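Local atomic coordinates of ABC-type branched-chain amino acid transport systems periplasmic component-like protein (Thermomonospora curvata, PDB entry 4N03), a protein that probably binds a fatty acid such as palmitate as the extracytoplasmic substrate-binding component of an ABC transporter. Residues Pro260-Thr265 / Pro269-Gly274. Sequence-based numbering, arbitrary orientation.
Sequences PQLLAT and PALVEG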
loop_
_atom_site.group_PDB
_atom_site.type_symbol
_atom_site.label_atom_id
_atom_site.label_comp_id
_atom_site.label_asym_id
_atom_site.label_seq_id
_atom_site.Cartn_x
_atom_site.Cartn_y
_atom_site.Cartn_z
ATOM N N PRO A 260 11.614 1.191 8.516
ATOM C CA PRO A 260 12.541 0.798 9.558
ATOM C C PRO A 260 13.860 1.548 9.559
ATOM O O PRO A 260 14.478 1.661 10.614
ATOM C CB PRO A 260 12.807 -0.671 9.254
ATOM C CG PRO A 260 11.692 -1.127 8.422
ATOM C CD PRO A 260 11.243 0.066 7.651
ATOM N N GLN A 261 14.212 2.168 8.455
ATOM C CA GLN A 261 15.399 3.011 8.428
ATOM C C GLN A 261 15.322 4.101 9.496
ATOM O O GLN A 261 16.328 4.616 9.979
ATOM C CB GLN A 261 15.556 3.690 7.065
ATOM C CG GLN A 261 16.052 2.794 5.964
ATOM C CD GLN A 261 15.066 1.803 5.429
ATOM O OE1 GLN A 261 13.835 1.888 5.695
ATOM N NE2 GLN A 261 15.552 0.911 4.599
ATOM N N LEU A 262 14.100 4.567 9.798
ATOM C CA LEU A 262 13.951 5.624 10.783
ATOM C C LEU A 262 14.467 5.220 12.177
ATOM O O LEU A 262 14.820 6.065 12.981
ATOM C CB LEU A 262 12.494 6.045 10.921
ATOM C CG LEU A 262 11.788 6.556 9.679
ATOM C CD1 LEU A 262 10.326 6.902 9.989
ATOM C CD2 LEU A 262 12.503 7.744 9.052
ATOM N N LEU A 263 14.531 3.916 12.442
ATOM C CA LEU A 263 15.018 3.436 13.729
ATOM C C LEU A 263 16.516 3.608 13.911
ATOM O O LEU A 263 16.971 3.625 15.050
ATOM C CB LEU A 263 14.612 1.991 13.969
ATOM C CG LEU A 263 13.117 1.724 13.959
ATOM C CD1 LEU A 263 12.804 0.325 14.344
ATOM C CD2 LEU A 263 12.337 2.672 14.869
ATOM N N ALA A 264 17.227 3.861 12.819
ATOM C CA ALA A 264 18.647 4.124 12.846
ATOM C C ALA A 264 18.921 5.595 12.918
ATOM O O ALA A 264 20.072 5.983 12.757
ATOM C CB ALA A 264 19.323 3.507 11.622
ATOM N N THR A 265 17.920 6.409 13.234
ATOM C CA THR A 265 18.020 7.845 13.391
ATOM C C THR A 265 17.575 8.235 14.796
ATOM O O THR A 265 17.020 7.408 15.520
ATOM C CB THR A 265 17.151 8.614 12.375
ATOM O OG1 THR A 265 15.794 8.582 12.800
ATOM C CG2 THR A 265 17.251 8.024 10.970
ATOM N N PRO A 269 13.336 6.715 19.483
ATOM C CA PRO A 269 12.560 6.683 20.726
ATOM C C PRO A 269 11.130 7.220 20.584
ATOM O O PRO A 269 10.253 6.822 21.340
ATOM C CB PRO A 269 13.380 7.553 21.714
ATOM C CG PRO A 269 14.617 7.850 21.024
ATOM C CD PRO A 269 14.564 7.510 19.609
ATOM N N ALA A 270 10.933 8.112 19.625
ATOM C CA ALA A 270 9.596 8.663 19.342
ATOM C C ALA A 270 8.766 7.785 18.410
ATOM O O ALA A 270 7.588 8.116 18.180
ATOM C CB ALA A 270 9.737 10.042 18.736
ATOM N N LEU A 271 9.326 6.662 17.972
ATOM C CA LEU A 271 8.608 5.743 17.125
ATOM C C LEU A 271 8.303 4.428 17.820
ATOM O O LEU A 271 7.328 3.765 17.472
ATOM C CB LEU A 271 9.364 5.487 15.815
ATOM C CG LEU A 271 9.528 6.756 14.972
ATOM C CD1 LEU A 271 10.554 6.468 13.899
ATOM C CD2 LEU A 271 8.180 7.253 14.415
ATOM N N VAL A 272 9.108 4.006 18.812
ATOM C CA VAL A 272 8.943 2.678 19.426
ATOM C C VAL A 272 8.058 2.665 20.655
ATOM O O VAL A 272 7.819 1.615 21.242
ATOM C CB VAL A 272 10.290 1.997 19.708
ATOM C CG1 VAL A 272 11.068 1.762 18.418
ATOM C CG2 VAL A 272 11.074 2.760 20.751
ATOM N N GLU A 273 7.547 3.835 21.015
ATOM C CA GLU A 273 6.429 3.942 21.957
ATOM C C GLU A 273 5.499 5.058 21.532
ATOM O O GLU A 273 5.965 6.065 21.060
ATOM C CB GLU A 273 6.868 4.188 23.399
ATOM C CG GLU A 273 7.586 5.459 23.640
ATOM C CD GLU A 273 7.849 5.746 25.124
ATOM O OE1 GLU A 273 6.935 5.637 25.962
ATOM O OE2 GLU A 273 8.978 6.163 25.443
ATOM N N GLY A 274 4.205 4.831 21.691
ATOM C CA GLY A 274 3.200 5.859 21.427
ATOM C C GLY A 274 2.878 6.125 19.983
ATOM O O GLY A 274 2.135 7.088 19.729
#
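Leu-262 and Leu-271 make the tight half of this contact, which illustrates how two neighbouring turns of chain can be joined by apolar side chains alone. The methyl CD1 of Leu-271 presses against CB of Leu-262 at 3.6 Å, and CD1 of Leu-262 lies 3.9 Å from the same Leu-271 CD1. The two side chains cross at about a right angle, a branch end of Leu-271 meeting the stem of its partner. With CG opposite its carbonyl carbon (chi1 -62°) and the chain extended beyond (chi2 166°), Leu-271 carries this methyl across to the 3-10 turn of 260-263. Helix 232-244 packs on this side, Ala-236 touching Leu-262 and Ala-239 touching Leu-271.

Whereas Leu-271 is buried, the looser half belongs to the partly exposed Leu-263 and Val-272. CD2 of Leu-263 comes no closer than 3.9 Å to CG1 of Val-272, the side chains meeting aslant, and stands 4.2 Å from CB of Leu-271. Tyr-258 touches Leu-263, and Glu-377 touches Val-272.

The hydrogen bonds lie within 260-265, not across the contact. Leu-262 O accepts hydrogen bonds from both Thr-265 N, at 3.1 Å, and Thr-265 OG1, at 2.7 Å; the hydroxyl donor sits 18° off the carbonyl plane. Because Thr-265 OG1 also bonds Ala-267 N, it ties the end of the 3-10 turn to the residue just before short helix 268-271.

The contact lies within the connection between parallel strands 251-253 and 275-279, which packs on helix 232-244: a beta-alpha-beta crossover with a short helix, 268-271, in the alpha/beta lobe of a periplasmic binding protein of the leucine-binding family.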